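Long-range contacts in bottromycin amidohydrolase (Streptomyces purpureus, PDB 6I5S), which probably hydrolyses an amide bond of a thiazoline-bearing precursor peptide, as the zinc-dependent gatekeeper amidohydrolase of bottromycin biosynthesis: residues S101-H109 with L434-L442; P271-T280 with R322-A333. All blocks are in the same frame, centred on the assembly; numbering follows the deposited sequence.

Contact 1 (S101-H109 with L434-L442); sequences SDLVGLLVH and LDRLWSLRL
H109 turns the edge of its imidazole onto the face of W438, a T-shaped pair that lies along one flank of an antiparallel helix-helix contact in this amidohydrolase. Helix 100-108, which follows the metal-binding strand 84-95, is crossed here by the late helix 431-444; the axes of 101-108 and 434-442 approach to 9.4 Å. The H109-W438 planes stand at 83°, and H109 CE1 lies 3.6 Å from W438 CZ3, offset toward the rim of the indole. W438 holds its CG anti to the backbone N (chi1 -174°), which swings the indole across to H109 and G105. H109 ND1 donates a nearly straight bond (169°) to G105 O, 2.8 Å away and in the ring plane, from the last turn of the helix that H109 follows. G105, having no side chain, lets the indole edge come up to its backbone, with G105 CA 4.0 Å from W438 CZ3. V108 fills the angle between the helices, its CG2 3.8 Å from L437 CB and its CG1 against W438 CB, while V104 CG1 sits over L437 and R441 CB. With W438 cut back to an alanine, the H109 ring would probably lose the face it abuts, and a gap would open beside G105 and V108. Outside the pair, W452 and P358 also pack on this indole.

By contrast with this close apolar packing, the S101 end is the polar, solvent-facing side, and S101 itself is partly exposed. Its OG stands above one face of the R441 guanidinium, offset toward the rim and too poorly angled for a hydrogen bond, while NH1 of that arginine is bonded to A295 O. A water bridges the helices here, donating to R441 O at 2.7 Å and making a weak bond of 3.2 Å with S101 OG.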
loop_
_atom_site.group_PDB
_atom_site.type_symbol
_atom_site.label_atom_id
_atom_site.label_comp_id
_atom_site.label_asym_id
_atom_site.label_seq_id
_atom_site.Cartn_x
_atom_site.Cartn_y
_atom_site.Cartn_z
ATOM N N SER A 101 5.050 -9.435 10.777
ATOM C CA SER A 101 5.286 -10.110 9.498
ATOM C C SER A 101 4.992 -9.188 8.323
ATOM O O SER A 101 5.724 -9.167 7.331
ATOM C CB SER A 101 4.437 -11.374 9.445
ATOM O OG SER A 101 4.532 -11.970 8.170
ATOM N N ASP A 102 3.874 -8.461 8.380
ATOM C CA ASP A 102 3.543 -7.511 7.324
ATOM C C ASP A 102 4.596 -6.418 7.201
ATOM O O ASP A 102 4.923 -5.989 6.092
ATOM C CB ASP A 102 2.184 -6.864 7.599
ATOM C CG ASP A 102 1.072 -7.861 7.823
ATOM O OD1 ASP A 102 1.179 -9.018 7.372
ATOM O OD2 ASP A 102 0.010 -7.482 8.408
ATOM N N LEU A 103 5.077 -5.890 8.333
ATOM C CA LEU A 103 6.050 -4.811 8.293
ATOM C C LEU A 103 7.331 -5.267 7.600
ATOM O O LEU A 103 7.903 -4.545 6.773
ATOM C CB LEU A 103 6.331 -4.328 9.728
ATOM C CG LEU A 103 5.151 -3.637 10.477
ATOM C CD1 LEU A 103 5.549 -3.388 11.911
ATOM C CD2 LEU A 103 4.790 -2.349 9.796
ATOM N N VAL A 104 7.777 -6.484 7.902
ATOM C CA VAL A 104 8.980 -7.022 7.271
ATOM C C VAL A 104 8.768 -7.261 5.787
ATOM O O VAL A 104 9.628 -6.916 4.970
ATOM C CB VAL A 104 9.442 -8.303 8.003
ATOM C CG1 VAL A 104 10.581 -8.960 7.183
ATOM C CG2 VAL A 104 9.906 -7.988 9.455
ATOM N N GLY A 105 7.605 -7.816 5.409
ATOM C CA GLY A 105 7.296 -8.014 3.998
ATOM C C GLY A 105 7.342 -6.725 3.207
ATOM O O GLY A 105 7.935 -6.667 2.121
ATOM N N LEU A 106 6.760 -5.647 3.759
ATOM C CA LEU A 106 6.825 -4.368 3.066
ATOM C C LEU A 106 8.265 -3.908 2.871
ATOM O O LEU A 106 8.644 -3.558 1.737
ATOM C CB LEU A 106 5.998 -3.310 3.806
ATOM C CG LEU A 106 4.498 -3.571 3.826
ATOM C CD1 LEU A 106 3.806 -2.613 4.776
ATOM C CD2 LEU A 106 3.868 -3.471 2.447
ATOM N N LEU A 107 9.091 -3.916 3.960
ATOM C CA LEU A 107 10.450 -3.397 3.871
ATOM C C LEU A 107 11.256 -4.154 2.836
ATOM O O LEU A 107 12.010 -3.570 2.062
ATOM C CB LEU A 107 11.153 -3.541 5.221
ATOM C CG LEU A 107 10.689 -2.551 6.282
ATOM C CD1 LEU A 107 11.409 -2.942 7.586
ATOM C CD2 LEU A 107 11.022 -1.140 5.843
ATOM N N VAL A 108 11.129 -5.467 2.847
ATOM C CA VAL A 108 11.915 -6.316 1.938
ATOM C C VAL A 108 11.630 -5.964 0.483
ATOM O O VAL A 108 12.489 -6.133 -0.392
ATOM C CB VAL A 108 11.581 -7.798 2.247
ATOM C CG1 VAL A 108 11.833 -8.686 1.056
ATOM C CG2 VAL A 108 12.357 -8.251 3.467
ATOM N N HIS A 109 10.434 -5.442 0.203
ATOM C CA HIS A 109 10.028 -5.130 -1.149
ATOM C C HIS A 109 10.121 -3.649 -1.460
ATOM O O HIS A 109 9.597 -3.221 -2.502
ATOM C CB HIS A 109 8.617 -5.682 -1.425
ATOM C CG HIS A 109 8.623 -7.173 -1.462
ATOM N ND1 HIS A 109 8.504 -7.946 -0.333
ATOM C CD2 HIS A 109 8.804 -8.036 -2.500
ATOM C CE1 HIS A 109 8.644 -9.224 -0.659
ATOM N NE2 HIS A 109 8.825 -9.307 -1.967
ATOM N N LEU A 434 18.320 -8.123 3.193
ATOM C CA LEU A 434 16.950 -8.286 2.675
ATOM C C LEU A 434 16.624 -9.763 2.527
ATOM O O LEU A 434 15.542 -10.207 2.919
ATOM C CB LEU A 434 16.775 -7.525 1.361
ATOM C CG LEU A 434 16.945 -6.020 1.380
ATOM C CD1 LEU A 434 16.975 -5.436 -0.004
ATOM C CD2 LEU A 434 15.817 -5.372 2.190
ATOM N N ASP A 435 17.579 -10.563 2.021
ATOM C CA ASP A 435 17.380 -11.999 1.950
ATOM C C ASP A 435 17.110 -12.582 3.325
ATOM O O ASP A 435 16.271 -13.477 3.474
ATOM C CB ASP A 435 18.629 -12.670 1.377
ATOM C CG ASP A 435 18.866 -12.384 -0.090
ATOM O OD1 ASP A 435 17.993 -11.891 -0.802
ATOM O OD2 ASP A 435 19.999 -12.727 -0.554
ATOM N N ARG A 436 17.892 -12.147 4.331
ATOM C CA ARG A 436 17.770 -12.723 5.660
ATOM C C ARG A 436 16.425 -12.351 6.302
ATOM O O ARG A 436 15.789 -13.182 6.965
ATOM C CB ARG A 436 18.942 -12.231 6.523
ATOM C CG ARG A 436 19.028 -12.788 7.927
ATOM C CD ARG A 436 20.339 -12.354 8.608
ATOM N NE ARG A 436 21.524 -12.745 7.833
ATOM C CZ ARG A 436 22.407 -11.909 7.288
ATOM N NH1 ARG A 436 22.286 -10.588 7.414
ATOM N NH2 ARG A 436 23.438 -12.403 6.613
ATOM N N LEU A 437 15.999 -11.100 6.144
ATOM C CA LEU A 437 14.696 -10.679 6.677
ATOM C C LEU A 437 13.562 -11.438 6.025
ATOM O O LEU A 437 12.655 -11.928 6.697
ATOM C CB LEU A 437 14.482 -9.172 6.485
ATOM C CG LEU A 437 15.255 -8.226 7.424
ATOM C CD1 LEU A 437 15.150 -6.753 6.997
ATOM C CD2 LEU A 437 14.675 -8.378 8.764
ATOM N N TRP A 438 13.610 -11.594 4.718
ATOM C CA TRP A 438 12.546 -12.343 4.050
ATOM C C TRP A 438 12.567 -13.806 4.504
ATOM O O TRP A 438 11.529 -14.374 4.866
ATOM C CB TRP A 438 12.701 -12.207 2.527
ATOM C CG TRP A 438 11.593 -12.818 1.706
ATOM C CD1 TRP A 438 11.729 -13.829 0.793
ATOM C CD2 TRP A 438 10.186 -12.466 1.700
ATOM N NE1 TRP A 438 10.515 -14.129 0.214
ATOM C CE2 TRP A 438 9.553 -13.315 0.751
ATOM C CE3 TRP A 438 9.407 -11.523 2.377
ATOM C CZ2 TRP A 438 8.182 -13.256 0.493
ATOM C CZ3 TRP A 438 8.034 -11.482 2.107
ATOM C CH2 TRP A 438 7.465 -12.315 1.156
ATOM N N SER A 439 13.761 -14.431 4.544
ATOM C CA SER A 439 13.843 -15.808 5.009
ATOM C C SER A 439 13.281 -15.946 6.428
ATOM O O SER A 439 12.569 -16.915 6.728
ATOM C CB SER A 439 15.292 -16.308 4.910
ATOM O OG SER A 439 15.375 -17.525 5.566
ATOM N N LEU A 440 13.564 -14.973 7.312
ATOM C CA LEU A 440 13.064 -15.075 8.673
ATOM C C LEU A 440 11.549 -14.896 8.712
ATOM O O LEU A 440 10.849 -15.640 9.411
ATOM C CB LEU A 440 13.718 -14.009 9.535
ATOM C CG LEU A 440 13.326 -14.022 11.009
ATOM C CD1 LEU A 440 13.746 -15.291 11.667
ATOM C CD2 LEU A 440 14.014 -12.853 11.649
ATOM N N ARG A 441 11.043 -13.984 7.899
ATOM C CA ARG A 441 9.585 -13.782 7.796
ATOM C C ARG A 441 8.891 -15.070 7.366
ATOM O O ARG A 441 7.818 -15.424 7.874
ATOM C CB ARG A 441 9.297 -12.630 6.803
ATOM C CG ARG A 441 8.184 -12.890 5.731
ATOM C CD ARG A 441 6.943 -12.789 6.358
ATOM N NE ARG A 441 5.773 -12.869 5.474
ATOM C CZ ARG A 441 4.905 -13.851 5.493
ATOM N NH1 ARG A 441 5.141 -14.973 6.196
ATOM N NH2 ARG A 441 3.793 -13.697 4.798
ATOM N N LEU A 442 9.504 -15.820 6.444
ATOM C CA LEU A 442 8.897 -17.076 5.988
ATOM C C LEU A 442 9.037 -18.176 7.033
ATOM O O LEU A 442 8.064 -18.879 7.318
ATOM C CB LEU A 442 9.529 -17.535 4.657
ATOM C CG LEU A 442 9.360 -16.533 3.514
ATOM C CD1 LEU A 442 10.224 -16.954 2.343
ATOM C CD2 LEU A 442 7.886 -16.420 3.078
HETATM O O HOH W 1 5.961 -14.460 9.621
#

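Contact 2 (P271-T280 with R322-A333); sequences PTLVAWRART and RGALVDRLGRIA
With CG anti to the backbone N (chi1 -179°) and the chain then folded at chi2 and chi3, R277 brings its guanidinium back over V326 and up to D327. V326 CG1 lies over the centre of one guanidinium face, and D327 OD1 meets the edge, 2.8 Å from R277 NH1, in a salt bridge. A weaker bond runs from R277 NH2 to the same OD1, and another weak one, 3.1 Å long, from R277 NH2 to G323 O. Helix 273-280 and segment 322-333 of helix 316-338 run almost antiparallel, their axes at 168°, and V326 packs knobs-into-holes among L273, W276, R277 and T280. One helical turn on, L329 drives CD1 onto the indole of W276: this methyl stands 3.4 Å from the centroid of the five-membered ring, a CH-pi contact over the face. L273 CD2 reaches L329 CB at 3.9 Å, and P271 CG touches A333 CB at the far end. At the other end T280 and R322 lie alongside one another, pointing opposite ways, CB to CB 3.7 Å, and R322 NH1 donates to T280 O at 2.9 Å. W276 NE1 is bonded to the backbone oxygen of H229, a zinc ligand, and T272 OG1 to its ND1, so the shorter helix adjoins the metal site. R277 NE also pairs with E366 of helix 358-369. The two carboxylates probably balance the charge of this buried guanidinium and restrict its rotation, and through it they tie three helices together.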
loop_
_atom_site.group_PDB
_atom_site.type_symbol
_atom_site.label_atom_id
_atom_site.label_comp_id
_atom_site.label_asym_id
_atom_site.label_seq_id
_atom_site.Cartn_x
_atom_site.Cartn_y
_atom_site.Cartn_z
ATOM N N PRO A 271 -6.910 2.045 -6.986
ATOM C CA PRO A 271 -7.868 1.027 -7.470
ATOM C C PRO A 271 -7.728 -0.353 -6.843
ATOM O O PRO A 271 -8.658 -1.163 -6.968
ATOM C CB PRO A 271 -7.597 0.978 -8.989
ATOM C CG PRO A 271 -6.182 1.482 -9.158
ATOM C CD PRO A 271 -5.984 2.518 -8.032
ATOM N N THR A 272 -6.599 -0.655 -6.204
ATOM C CA THR A 272 -6.310 -1.959 -5.609
ATOM C C THR A 272 -6.720 -3.097 -6.530
ATOM O O THR A 272 -7.459 -4.000 -6.160
ATOM C CB THR A 272 -6.935 -2.140 -4.220
ATOM O OG1 THR A 272 -8.350 -2.185 -4.295
ATOM C CG2 THR A 272 -6.570 -1.008 -3.294
ATOM N N LEU A 273 -6.112 -3.099 -7.721
ATOM C CA LEU A 273 -6.486 -4.109 -8.718
ATOM C C LEU A 273 -6.090 -5.504 -8.247
ATOM O O LEU A 273 -6.811 -6.494 -8.501
ATOM C CB LEU A 273 -5.834 -3.797 -10.059
ATOM C CG LEU A 273 -6.317 -2.473 -10.645
ATOM C CD1 LEU A 273 -5.407 -2.087 -11.834
ATOM C CD2 LEU A 273 -7.802 -2.519 -11.137
ATOM N N VAL A 274 -4.941 -5.603 -7.573
ATOM C CA VAL A 274 -4.478 -6.902 -7.049
ATOM C C VAL A 274 -5.494 -7.518 -6.104
ATOM O O VAL A 274 -5.648 -8.751 -6.068
ATOM C CB VAL A 274 -3.105 -6.754 -6.372
ATOM C CG1 VAL A 274 -3.139 -5.753 -5.206
ATOM C CG2 VAL A 274 -2.553 -8.128 -5.923
ATOM N N ALA A 275 -6.199 -6.692 -5.329
ATOM C CA ALA A 275 -7.234 -7.209 -4.420
ATOM C C ALA A 275 -8.506 -7.634 -5.158
ATOM O O ALA A 275 -9.104 -8.674 -4.835
ATOM C CB ALA A 275 -7.550 -6.126 -3.350
ATOM N N TRP A 276 -8.972 -6.827 -6.109
ATOM C CA TRP A 276 -10.042 -7.282 -7.019
ATOM C C TRP A 276 -9.715 -8.643 -7.636
ATOM O O TRP A 276 -10.549 -9.549 -7.661
ATOM C CB TRP A 276 -10.234 -6.258 -8.125
ATOM C CG TRP A 276 -11.144 -5.088 -7.864
ATOM C CD1 TRP A 276 -10.754 -3.786 -7.619
ATOM C CD2 TRP A 276 -12.566 -5.099 -7.868
ATOM N NE1 TRP A 276 -11.866 -2.977 -7.504
ATOM C CE2 TRP A 276 -12.995 -3.753 -7.662
ATOM C CE3 TRP A 276 -13.533 -6.098 -8.091
ATOM C CZ2 TRP A 276 -14.348 -3.389 -7.639
ATOM C CZ3 TRP A 276 -14.879 -5.727 -8.088
ATOM C CH2 TRP A 276 -15.272 -4.376 -7.833
ATOM N N ARG A 277 -8.504 -8.771 -8.174
ATOM C CA ARG A 277 -8.065 -10.020 -8.804
ATOM C C ARG A 277 -8.141 -11.179 -7.823
ATOM O O ARG A 277 -8.644 -12.247 -8.133
ATOM C CB ARG A 277 -6.629 -9.825 -9.303
ATOM C CG ARG A 277 -5.966 -11.020 -10.044
ATOM C CD ARG A 277 -6.476 -11.137 -11.503
ATOM N NE ARG A 277 -6.135 -9.927 -12.238
ATOM C CZ ARG A 277 -6.623 -9.668 -13.460
ATOM N NH1 ARG A 277 -6.304 -8.550 -14.079
ATOM N NH2 ARG A 277 -7.459 -10.506 -14.045
ATOM N N ALA A 278 -7.630 -10.985 -6.608
ATOM C CA ALA A 278 -7.682 -12.076 -5.639
ATOM C C ALA A 278 -9.101 -12.443 -5.233
ATOM O O ALA A 278 -9.383 -13.621 -5.002
ATOM C CB ALA A 278 -6.830 -11.691 -4.403
ATOM N N ARG A 279 -10.042 -11.481 -5.185
ATOM C CA ARG A 279 -11.423 -11.796 -4.813
ATOM C C ARG A 279 -12.159 -12.635 -5.850
ATOM O O ARG A 279 -13.199 -13.231 -5.529
ATOM C CB ARG A 279 -12.211 -10.490 -4.548
ATOM C CG ARG A 279 -11.711 -9.676 -3.342
ATOM C CD ARG A 279 -12.334 -8.253 -3.271
ATOM N NE ARG A 279 -11.584 -7.303 -2.423
ATOM C CZ ARG A 279 -11.571 -5.971 -2.573
ATOM N NH1 ARG A 279 -12.257 -5.364 -3.541
ATOM N NH2 ARG A 279 -10.835 -5.237 -1.765
ATOM N N THR A 280 -11.681 -12.665 -7.102
ATOM C CA THR A 280 -12.383 -13.402 -8.160
ATOM C C THR A 280 -12.287 -14.899 -7.966
ATOM O O THR A 280 -13.148 -15.636 -8.460
ATOM C CB THR A 280 -11.816 -13.120 -9.547
ATOM O OG1 THR A 280 -10.466 -13.575 -9.622
ATOM C CG2 THR A 280 -11.953 -11.666 -9.961
ATOM N N ARG A 322 -14.402 -13.726 -14.840
ATOM C CA ARG A 322 -14.119 -12.740 -13.787
ATOM C C ARG A 322 -12.789 -12.049 -14.029
ATOM O O ARG A 322 -12.665 -10.832 -13.828
ATOM C CB ARG A 322 -14.152 -13.415 -12.431
ATOM C CG ARG A 322 -15.520 -13.996 -12.132
ATOM C CD ARG A 322 -15.471 -14.673 -10.778
ATOM N NE ARG A 322 -16.716 -15.387 -10.484
ATOM C CZ ARG A 322 -16.934 -16.060 -9.357
ATOM N NH1 ARG A 322 -16.003 -16.106 -8.411
ATOM N NH2 ARG A 322 -18.083 -16.676 -9.170
ATOM N N GLY A 323 -11.769 -12.804 -14.467
ATOM C CA GLY A 323 -10.496 -12.171 -14.770
ATOM C C GLY A 323 -10.618 -11.090 -15.830
ATOM O O GLY A 323 -9.988 -10.028 -15.721
ATOM N N ALA A 324 -11.427 -11.350 -16.878
ATOM C CA ALA A 324 -11.669 -10.337 -17.902
ATOM C C ALA A 324 -12.333 -9.081 -17.330
ATOM O O ALA A 324 -12.076 -7.970 -17.815
ATOM C CB ALA A 324 -12.534 -10.908 -19.017
ATOM N N LEU A 325 -13.217 -9.234 -16.348
ATOM C CA LEU A 325 -13.807 -8.037 -15.726
ATOM C C LEU A 325 -12.750 -7.222 -14.972
ATOM O O LEU A 325 -12.736 -5.989 -15.022
ATOM C CB LEU A 325 -14.964 -8.443 -14.803
ATOM C CG LEU A 325 -16.133 -9.174 -15.471
ATOM C CD1 LEU A 325 -17.096 -9.681 -14.425
ATOM C CD2 LEU A 325 -16.831 -8.290 -16.444
ATOM N N VAL A 326 -11.838 -7.885 -14.267
ATOM C CA VAL A 326 -10.796 -7.145 -13.563
ATOM C C VAL A 326 -9.837 -6.511 -14.559
ATOM O O VAL A 326 -9.349 -5.396 -14.318
ATOM C CB VAL A 326 -10.099 -8.047 -12.554
ATOM C CG1 VAL A 326 -8.960 -7.336 -11.861
ATOM C CG2 VAL A 326 -11.104 -8.539 -11.544
ATOM N N ASP A 327 -9.585 -7.165 -15.710
ATOM C CA ASP A 327 -8.804 -6.517 -16.753
ATOM C C ASP A 327 -9.451 -5.195 -17.168
ATOM O O ASP A 327 -8.763 -4.196 -17.403
ATOM C CB ASP A 327 -8.671 -7.435 -17.968
ATOM C CG ASP A 327 -7.761 -8.644 -17.724
ATOM O OD1 ASP A 327 -6.937 -8.647 -16.769
ATOM O OD2 ASP A 327 -7.842 -9.584 -18.542
ATOM N N ARG A 328 -10.767 -5.195 -17.341
ATOM C CA ARG A 328 -11.493 -3.971 -17.695
ATOM C C ARG A 328 -11.374 -2.907 -16.614
ATOM O O ARG A 328 -11.293 -1.721 -16.928
ATOM C CB ARG A 328 -12.973 -4.280 -17.963
ATOM C CG ARG A 328 -13.158 -5.122 -19.265
ATOM C CD ARG A 328 -14.598 -5.303 -19.676
ATOM N NE ARG A 328 -15.188 -4.019 -20.004
ATOM C CZ ARG A 328 -16.477 -3.836 -20.218
ATOM N NH1 ARG A 328 -17.305 -4.869 -20.139
ATOM N NH2 ARG A 328 -16.929 -2.624 -20.499
ATOM N N LEU A 329 -11.407 -3.313 -15.346
ATOM C CA LEU A 329 -11.141 -2.371 -14.239
ATOM C C LEU A 329 -9.765 -1.722 -14.393
ATOM O O LEU A 329 -9.605 -0.502 -14.182
ATOM C CB LEU A 329 -11.236 -3.083 -12.892
ATOM C CG LEU A 329 -12.621 -3.601 -12.457
ATOM C CD1 LEU A 329 -12.581 -4.170 -11.060
ATOM C CD2 LEU A 329 -13.651 -2.503 -12.480
ATOM N N GLY A 330 -8.767 -2.503 -14.814
ATOM C CA GLY A 330 -7.458 -1.927 -15.032
ATOM C C GLY A 330 -7.468 -0.929 -16.160
ATOM O O GLY A 330 -6.820 0.114 -16.075
ATOM N N ARG A 331 -8.205 -1.228 -17.247
ATOM C CA ARG A 331 -8.307 -0.255 -18.335
ATOM C C ARG A 331 -9.033 1.005 -17.891
ATOM O O ARG A 331 -8.712 2.100 -18.365
ATOM C CB ARG A 331 -8.964 -0.903 -19.564
ATOM C CG ARG A 331 -8.065 -2.013 -20.174
ATOM C CD ARG A 331 -8.476 -2.316 -21.601
ATOM N NE ARG A 331 -9.716 -3.088 -21.666
ATOM C CZ ARG A 331 -9.785 -4.397 -21.456
ATOM N NH1 ARG A 331 -8.688 -5.087 -21.158
ATOM N NH2 ARG A 331 -10.950 -5.013 -21.545
ATOM N N ILE A 332 -9.976 0.885 -16.961
ATOM C CA ILE A 332 -10.635 2.078 -16.408
ATOM C C ILE A 332 -9.638 2.922 -15.620
ATOM O O ILE A 332 -9.598 4.158 -15.774
ATOM C CB ILE A 332 -11.830 1.689 -15.533
ATOM C CG1 ILE A 332 -12.938 1.097 -16.400
ATOM C CG2 ILE A 332 -12.331 2.929 -14.782
ATOM C CD1 ILE A 332 -14.093 0.541 -15.617
ATOM N N ALA A 333 -8.792 2.264 -14.811
ATOM C CA ALA A 333 -7.717 2.951 -14.081
ATOM C C ALA A 333 -6.794 3.674 -15.050
ATOM O O ALA A 333 -6.459 4.841 -14.834
ATOM C CB ALA A 333 -6.936 1.950 -13.226
#

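Contact 2 is nested in sequence inside the loop closed by contact 1, yet the two stay separate in space: their centres lie 27 Å apart and their nearest atoms about 11 Å. Helix 358-369 lies between them in the bonding network, since its H361 bonds to the backbone oxygen of H109 in contact 1 and its E363 accepts from the backbone N of L273 and of V274 in contact 2. Of the two, contact 2 is linked more directly to the active site: the W276 side chain is about 9 Å from a zinc ion, and A275 touches the zinc ligand D348. Contact 1 joins the helix after the strand bearing H94 to the C-terminal region.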